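Local coordinates for oxidoreductase (PDB 7D5M), which binds NAD(+) in a Rossmann fold and is probably an inositol dehydrogenase-like oxidoreductase acting on a polyol or sugar-like substrate, at residues A[168-174]-A[269-275]; A[201-207]-A[259-263]; A[2-6]-A[35-39]. All blocks are in the same frame, centred on the assembly; numbering follows the deposited sequence.

Three contacts of one chain illustrate how chemistry follows place in a fold. Contacts 1 and 2 are buried, their centres 11 Å apart, and share the mixed sheet of the C-terminal domain: 168-174 pairs with 269-275 along one edge, and on its other edge with the strand of 259-263, which in contact 2 also receives a helix. Contact 1 is therefore a ladder of backbone hydrogen bonds with side chains in register, whereas contact 2 is mostly apolar packing, with a serine hydroxyl against a glycine. Contact 3, its centre 31 Å from that of contact 1, is only partly buried; there a loop of the Rossmann fold meets the irregular N-terminal segment through one side-chain hydrogen bond and charged groups that look outward.

Contact 1 of 3, residues A[168-174]-A[269-275]; sequences VHMQFAH and HGQKIRV
Strands 168-173 and 271-275 run antiparallel, their axes 4.6 Å apart at 177°, and paired backbone bonds join His169 to Arg274 and Gln171 to Lys272. Beyond the last of these pairs, Gly270 O accepts two donors from opposite faces of its carbonyl plane: Ala173 N, and Gln171 NE2 at 3.0 Å. With CG between the backbone N and the carbonyl carbon, the extended Gln171 chain comes over to Gly270, whose O lies in the plane of the Gln171 amide; the Lys272 chain lies side by side with that of Gln171, its CD against the amide. A side chain on Gly270 would run into Ala173 O. The pair belongs to the large mixed sheet of the C-terminal domain of the GFO/IDH/MocA family, where strand 165-173 also bonds to strand 255-261. On the face carrying Phe172, Gln271 CB stands over the ring, 3.9 Å from the centroid of Phe172, in a CH-pi contact; the extended Gln271 lays its amide within 9° of the ring plane. The ring of His269 meets that of Phe172 obliquely, planes at 54°, with Phe172 CZ 3.5 Å from His269 CE1. His269 ND1 and Gln271 NE2 are both hydrogen-bonded to Asp286, and another ring against His269 is His325 of the third subunit. An alanine at Phe172 is likely to open a gap beneath Gln271 and leave His269 without the ring it meets within its own chain. On the other face His169 and Arg274 adjoin at CB; Arg274 leads away to salt bridges with Glu283 and Glu295, and His169 NE2 bonds to Tyr245 of the second subunit.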
# COMPACT_ATOMS: atom_id res chain seq x y z
N VAL A 168 -22.33 7.08 0.65
CA VAL A 168 -21.61 7.03 -0.65
C VAL A 168 -20.59 8.17 -0.65
O VAL A 168 -21.02 9.33 -0.75
CB VAL A 168 -22.58 7.12 -1.84
CG1 VAL A 168 -21.86 6.78 -3.13
CG2 VAL A 168 -23.80 6.23 -1.63
N HIS A 169 -19.31 7.84 -0.50
CA HIS A 169 -18.19 8.82 -0.42
C HIS A 169 -17.43 8.81 -1.74
O HIS A 169 -16.84 7.79 -2.09
CB HIS A 169 -17.30 8.52 0.79
CG HIS A 169 -17.95 8.95 2.05
ND1 HIS A 169 -17.23 9.29 3.17
CD2 HIS A 169 -19.25 9.17 2.35
CE1 HIS A 169 -18.07 9.64 4.12
NE2 HIS A 169 -19.31 9.57 3.65
N MET A 170 -17.45 9.95 -2.42
CA MET A 170 -16.91 10.11 -3.78
C MET A 170 -15.89 11.24 -3.76
O MET A 170 -16.13 12.26 -3.08
CB MET A 170 -18.03 10.44 -4.76
CG MET A 170 -18.93 9.25 -5.01
SD MET A 170 -20.51 9.74 -5.66
CE MET A 170 -21.37 10.23 -4.16
N GLN A 171 -14.79 11.06 -4.48
CA GLN A 171 -13.83 12.15 -4.71
C GLN A 171 -13.25 12.00 -6.11
O GLN A 171 -13.10 10.87 -6.60
CB GLN A 171 -12.77 12.21 -3.61
CG GLN A 171 -11.79 11.04 -3.61
CD GLN A 171 -10.61 11.25 -2.70
OE1 GLN A 171 -10.74 11.30 -1.47
NE2 GLN A 171 -9.42 11.37 -3.28
N PHE A 172 -12.96 13.13 -6.73
CA PHE A 172 -12.01 13.22 -7.85
C PHE A 172 -11.17 14.46 -7.56
O PHE A 172 -11.63 15.57 -7.85
CB PHE A 172 -12.73 13.20 -9.20
CG PHE A 172 -11.85 12.85 -10.37
CD1 PHE A 172 -10.47 13.05 -10.32
CD2 PHE A 172 -12.40 12.34 -11.53
CE1 PHE A 172 -9.68 12.74 -11.42
CE2 PHE A 172 -11.60 12.05 -12.63
CZ PHE A 172 -10.24 12.24 -12.56
N ALA A 173 -10.03 14.26 -6.90
CA ALA A 173 -9.23 15.34 -6.28
C ALA A 173 -7.77 15.16 -6.70
O ALA A 173 -7.05 14.40 -6.05
CB ALA A 173 -9.39 15.30 -4.79
N HIS A 174 -7.38 15.83 -7.78
CA HIS A 174 -6.00 15.86 -8.32
C HIS A 174 -5.39 17.24 -8.06
O HIS A 174 -6.12 18.15 -7.68
CB HIS A 174 -6.00 15.48 -9.81
CG HIS A 174 -6.58 16.53 -10.68
ND1 HIS A 174 -5.83 17.60 -11.15
CD2 HIS A 174 -7.82 16.68 -11.18
CE1 HIS A 174 -6.60 18.36 -11.91
NE2 HIS A 174 -7.82 17.80 -11.96
N HIS A 269 -4.38 11.76 -9.33
CA HIS A 269 -5.74 11.64 -9.90
C HIS A 269 -6.76 11.62 -8.77
O HIS A 269 -7.60 12.52 -8.72
CB HIS A 269 -5.86 10.40 -10.80
CG HIS A 269 -6.34 10.71 -12.17
ND1 HIS A 269 -7.39 10.03 -12.76
CD2 HIS A 269 -5.90 11.59 -13.09
CE1 HIS A 269 -7.59 10.49 -13.97
NE2 HIS A 269 -6.69 11.46 -14.20
N GLY A 270 -6.66 10.63 -7.89
CA GLY A 270 -7.43 10.59 -6.63
C GLY A 270 -8.91 10.48 -6.91
O GLY A 270 -9.68 11.16 -6.23
N GLN A 271 -9.32 9.68 -7.89
CA GLN A 271 -10.76 9.38 -8.07
C GLN A 271 -11.08 8.11 -7.28
O GLN A 271 -10.56 7.05 -7.62
CB GLN A 271 -11.15 9.20 -9.54
CG GLN A 271 -12.65 9.03 -9.68
CD GLN A 271 -13.14 8.68 -11.07
OE1 GLN A 271 -14.34 8.58 -11.29
NE2 GLN A 271 -12.21 8.51 -12.02
N LYS A 272 -11.89 8.23 -6.25
CA LYS A 272 -12.24 7.09 -5.37
C LYS A 272 -13.74 7.12 -5.10
O LYS A 272 -14.33 8.21 -5.04
CB LYS A 272 -11.42 7.15 -4.07
CG LYS A 272 -9.91 7.24 -4.26
CD LYS A 272 -9.09 7.47 -2.99
CE LYS A 272 -7.66 7.01 -3.16
NZ LYS A 272 -6.74 7.52 -2.11
N ILE A 273 -14.32 5.94 -4.95
CA ILE A 273 -15.72 5.81 -4.48
C ILE A 273 -15.75 4.73 -3.40
O ILE A 273 -15.22 3.64 -3.63
CB ILE A 273 -16.71 5.55 -5.62
CG1 ILE A 273 -18.12 5.36 -5.07
CG2 ILE A 273 -16.28 4.38 -6.49
CD1 ILE A 273 -19.20 5.55 -6.09
N ARG A 274 -16.29 5.08 -2.24
CA ARG A 274 -16.48 4.11 -1.14
C ARG A 274 -17.98 4.05 -0.88
O ARG A 274 -18.57 5.11 -0.60
CB ARG A 274 -15.70 4.52 0.11
CG ARG A 274 -15.82 3.53 1.26
CD ARG A 274 -15.01 3.94 2.48
NE ARG A 274 -15.07 2.95 3.53
CZ ARG A 274 -14.32 1.85 3.62
NH1 ARG A 274 -13.41 1.57 2.70
NH2 ARG A 274 -14.49 1.04 4.64
N VAL A 275 -18.56 2.87 -1.00
CA VAL A 275 -19.99 2.66 -0.66
C VAL A 275 -20.00 1.92 0.67
O VAL A 275 -19.40 0.84 0.76
CB VAL A 275 -20.73 1.87 -1.75
CG1 VAL A 275 -22.19 1.69 -1.39
CG2 VAL A 275 -20.58 2.54 -3.11

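Contact 2 of 3, residues A[201-207]-A[259-263]; sequences YVLGDVG and WSSAV
Val202 sends its two methyl groups to different parts of segment 259-263, an example of a helix packed on a sheet in the alpha/beta C-terminal domain. Helix 202-207 crosses strand 259-261 at 101°, with the axes 7.4 Å apart. With CG1 anti to the carbonyl carbon (chi1 -67°), Val202 sets this branch 3.6 Å from Ala262 CB, while CG2 rests near the carbonyl oxygen and CB of Ser260. Val202 CG1 also lies over one face of the Tyr201 ring, toward its rim, so the methyl, the ring and Ala262 CB meet as a three-way cluster. The same ring approaches Ala262 obliquely, bringing Tyr201 OH 3.6 Å from Ala262 CB; that hydroxyl is hydrogen-bonded to His177. A turn later, Val206 CG2 comes to the strand backbone, 4.1 Å from Ser261 N, and Val206 also packs on Phe172 of the adjacent strand. The helix widens here into a pi-type turn, with Val202 O accepting from both Val206 N and Gly207 N. Ser260 points toward the helix, and its hydroxyl comes up against the backbone of Gly207: Ser260 OG lies 3.2 Å from Gly207 CA, where a CB would clash with it.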
# COMPACT_ATOMS: atom_id res chain seq x y z
N TYR A 201 -16.18 24.69 -13.05
CA TYR A 201 -14.94 24.01 -13.50
C TYR A 201 -14.95 22.60 -12.90
O TYR A 201 -15.47 21.70 -13.58
CB TYR A 201 -13.69 24.86 -13.23
CG TYR A 201 -12.43 24.05 -13.42
CD1 TYR A 201 -12.39 23.03 -14.35
CD2 TYR A 201 -11.30 24.28 -12.65
CE1 TYR A 201 -11.26 22.24 -14.52
CE2 TYR A 201 -10.15 23.52 -12.82
CZ TYR A 201 -10.13 22.50 -13.75
OH TYR A 201 -9.02 21.72 -13.90
N VAL A 202 -14.43 22.38 -11.69
CA VAL A 202 -14.16 20.98 -11.22
C VAL A 202 -15.44 20.17 -10.98
O VAL A 202 -15.37 18.94 -11.12
CB VAL A 202 -13.21 20.91 -10.00
CG1 VAL A 202 -11.82 21.38 -10.39
CG2 VAL A 202 -13.74 21.64 -8.78
N LEU A 203 -16.58 20.79 -10.63
CA LEU A 203 -17.84 20.01 -10.42
C LEU A 203 -18.14 19.23 -11.70
O LEU A 203 -18.33 17.99 -11.63
CB LEU A 203 -18.98 20.96 -10.08
CG LEU A 203 -18.93 21.55 -8.67
CD1 LEU A 203 -19.83 22.78 -8.58
CD2 LEU A 203 -19.30 20.52 -7.62
N GLY A 204 -18.14 19.94 -12.82
CA GLY A 204 -18.44 19.38 -14.15
C GLY A 204 -17.28 18.56 -14.68
O GLY A 204 -17.53 17.52 -15.32
N ASP A 205 -16.05 19.01 -14.44
CA ASP A 205 -14.86 18.42 -15.10
C ASP A 205 -14.54 17.07 -14.46
O ASP A 205 -14.20 16.11 -15.19
CB ASP A 205 -13.66 19.36 -15.04
CG ASP A 205 -12.56 18.95 -15.99
OD1 ASP A 205 -12.82 18.95 -17.21
OD2 ASP A 205 -11.46 18.60 -15.52
N VAL A 206 -14.60 16.99 -13.13
CA VAL A 206 -14.13 15.76 -12.43
C VAL A 206 -15.20 15.22 -11.48
O VAL A 206 -15.34 14.00 -11.42
CB VAL A 206 -12.76 15.98 -11.77
CG1 VAL A 206 -11.67 16.19 -12.82
CG2 VAL A 206 -12.77 17.11 -10.76
N GLY A 207 -15.96 16.07 -10.78
CA GLY A 207 -16.96 15.61 -9.80
C GLY A 207 -17.97 14.64 -10.41
O GLY A 207 -18.39 13.69 -9.72
N TRP A 259 -16.16 15.19 -3.07
CA TRP A 259 -15.04 16.17 -3.06
C TRP A 259 -14.49 16.28 -4.48
O TRP A 259 -13.93 15.29 -4.98
CB TRP A 259 -13.98 15.78 -2.03
CG TRP A 259 -12.79 16.68 -2.06
CD1 TRP A 259 -12.79 18.02 -2.34
CD2 TRP A 259 -11.43 16.32 -1.80
NE1 TRP A 259 -11.51 18.52 -2.28
CE2 TRP A 259 -10.66 17.50 -1.95
CE3 TRP A 259 -10.79 15.13 -1.45
CZ2 TRP A 259 -9.28 17.50 -1.75
CZ3 TRP A 259 -9.42 15.13 -1.25
CH2 TRP A 259 -8.68 16.31 -1.40
N SER A 260 -14.70 17.42 -5.14
CA SER A 260 -14.18 17.75 -6.49
C SER A 260 -12.99 18.69 -6.34
O SER A 260 -13.15 19.72 -5.66
CB SER A 260 -15.27 18.38 -7.35
OG SER A 260 -16.44 17.58 -7.38
N SER A 261 -11.83 18.39 -6.93
CA SER A 261 -10.66 19.30 -6.77
C SER A 261 -9.66 19.15 -7.91
O SER A 261 -9.43 18.02 -8.38
CB SER A 261 -10.00 19.09 -5.43
OG SER A 261 -9.09 20.13 -5.16
N ALA A 262 -9.08 20.28 -8.32
CA ALA A 262 -7.91 20.34 -9.22
C ALA A 262 -6.72 20.94 -8.46
O ALA A 262 -5.68 21.14 -9.10
CB ALA A 262 -8.26 21.13 -10.45
N VAL A 263 -6.86 21.17 -7.15
CA VAL A 263 -5.82 21.85 -6.32
C VAL A 263 -5.42 20.96 -5.13
O VAL A 263 -4.84 21.48 -4.15
CB VAL A 263 -6.31 23.24 -5.88
CG1 VAL A 263 -6.58 24.11 -7.09
CG2 VAL A 263 -7.54 23.17 -5.00

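Contact 3 of 3, residues A[2-6]-A[35-39]; sequences INGSK and RDQSF
Gln37 NE2 donates to Gly4 O over 3.2 Å, the one hydrogen bond between segments 2-6 and 35-39. The donor lies in the carbonyl plane of Gly4, the C=O...N angle is 158°, and Gly4 O sits close to the amide plane of Gln37, so the two flat groups are suitably turned although the N-H is somewhat bent, at 149°. Gln37 CG is anti to the carbonyl carbon (chi1 -47°) and the chain runs extended beyond it, which carries the amide across to the N-terminal segment. The amide also crosses the aliphatic chain of Lys6 obliquely, with Gln37 NE2 3.7 Å from Lys6 CB and Gln37 OE1 4.0 Å from Lys6 CE. Beside this bond, the carboxylate of Asp36 touches at both oxygens: OD1 faces Gly4 CA at 3.8 Å, and OD2 meets Ile2 CG2 at 3.9 Å, the Ile2 and Asp36 side chains crossing at about a right angle. Segment 35-39 is the connection between helix 26-34 and strand 39-45 of the NAD-binding Rossmann fold, and residues 2-6 precede its first strand. In the next shell, an Asx turn shapes the N-terminal segment: Asn3 OD1 accepts from Ser5 N at 3.2 Å, around Gly4 with its positive phi. Asp36 has stronger partners than those across the contact, OD2 forming a salt bridge with Arg320 and OD1 a hydrogen bond with Tyr27 of the third subunit. Gln37 NE2 likewise donates to Gln59 O of that subunit, and Asn3 ND2 to its Arg21 O, while Lys6 NZ turns back to Ala9 O of its own chain.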
# COMPACT_ATOMS: atom_id res chain seq x y z
N ILE A 2 -12.96 -11.40 -24.10
CA ILE A 2 -12.97 -10.77 -25.44
C ILE A 2 -11.77 -11.33 -26.21
O ILE A 2 -10.69 -11.40 -25.63
CB ILE A 2 -12.93 -9.24 -25.31
CG1 ILE A 2 -14.27 -8.73 -24.75
CG2 ILE A 2 -12.55 -8.59 -26.63
CD1 ILE A 2 -14.29 -7.26 -24.41
N ASN A 3 -11.97 -11.70 -27.47
CA ASN A 3 -10.87 -12.23 -28.31
C ASN A 3 -10.82 -11.51 -29.66
O ASN A 3 -10.06 -11.96 -30.53
CB ASN A 3 -10.97 -13.75 -28.46
CG ASN A 3 -12.24 -14.19 -29.15
OD1 ASN A 3 -12.96 -13.37 -29.73
ND2 ASN A 3 -12.51 -15.48 -29.11
N GLY A 4 -11.56 -10.42 -29.82
CA GLY A 4 -11.49 -9.53 -31.00
C GLY A 4 -12.46 -9.93 -32.09
O GLY A 4 -12.47 -9.28 -33.15
N SER A 5 -13.26 -10.97 -31.86
CA SER A 5 -14.30 -11.42 -32.82
C SER A 5 -15.31 -10.29 -33.00
O SER A 5 -15.59 -9.55 -32.01
CB SER A 5 -14.93 -12.70 -32.36
OG SER A 5 -15.65 -12.48 -31.17
N LYS A 6 -15.84 -10.11 -34.21
CA LYS A 6 -16.78 -8.99 -34.46
C LYS A 6 -18.05 -9.18 -33.63
O LYS A 6 -18.47 -10.33 -33.39
CB LYS A 6 -17.07 -8.84 -35.95
CG LYS A 6 -17.83 -9.97 -36.61
CD LYS A 6 -18.13 -9.68 -38.08
CE LYS A 6 -16.89 -9.60 -38.93
NZ LYS A 6 -17.18 -8.99 -40.25
N ARG A 35 -10.91 -0.28 -32.01
CA ARG A 35 -10.57 -1.60 -31.45
C ARG A 35 -11.66 -2.61 -31.80
O ARG A 35 -12.87 -2.26 -31.76
CB ARG A 35 -10.38 -1.50 -29.94
CG ARG A 35 -9.61 -2.67 -29.36
CD ARG A 35 -9.44 -2.42 -27.88
NE ARG A 35 -8.46 -3.30 -27.27
CZ ARG A 35 -8.00 -3.16 -26.03
NH1 ARG A 35 -8.51 -2.22 -25.25
NH2 ARG A 35 -7.11 -4.01 -25.55
N ASP A 36 -11.26 -3.84 -32.16
CA ASP A 36 -12.18 -5.00 -32.27
C ASP A 36 -13.26 -4.74 -33.32
O ASP A 36 -14.38 -5.25 -33.16
CB ASP A 36 -12.84 -5.33 -30.93
CG ASP A 36 -11.86 -5.51 -29.79
OD1 ASP A 36 -10.72 -5.94 -30.06
OD2 ASP A 36 -12.24 -5.22 -28.64
N GLN A 37 -12.95 -3.98 -34.36
CA GLN A 37 -13.83 -3.82 -35.54
C GLN A 37 -15.14 -3.12 -35.14
O GLN A 37 -16.17 -3.41 -35.78
CB GLN A 37 -14.14 -5.19 -36.17
CG GLN A 37 -12.92 -6.09 -36.36
CD GLN A 37 -13.30 -7.43 -36.96
OE1 GLN A 37 -13.56 -7.53 -38.16
NE2 GLN A 37 -13.35 -8.46 -36.14
N SER A 38 -15.14 -2.23 -34.13
CA SER A 38 -16.39 -1.56 -33.66
C SER A 38 -16.77 -0.42 -34.62
O SER A 38 -17.93 -0.39 -35.10
CB SER A 38 -16.25 -1.04 -32.25
OG SER A 38 -16.24 -2.13 -31.32
N PHE A 39 -15.83 0.49 -34.86
CA PHE A 39 -16.00 1.69 -35.71
C PHE A 39 -14.85 1.75 -36.72
O PHE A 39 -13.75 1.22 -36.44
CB PHE A 39 -16.01 2.97 -34.86
CG PHE A 39 -17.16 3.10 -33.92
CD1 PHE A 39 -17.17 2.44 -32.70
CD2 PHE A 39 -18.27 3.87 -34.25
CE1 PHE A 39 -18.25 2.56 -31.84
CE2 PHE A 39 -19.34 4.00 -33.38
CZ PHE A 39 -19.33 3.33 -32.18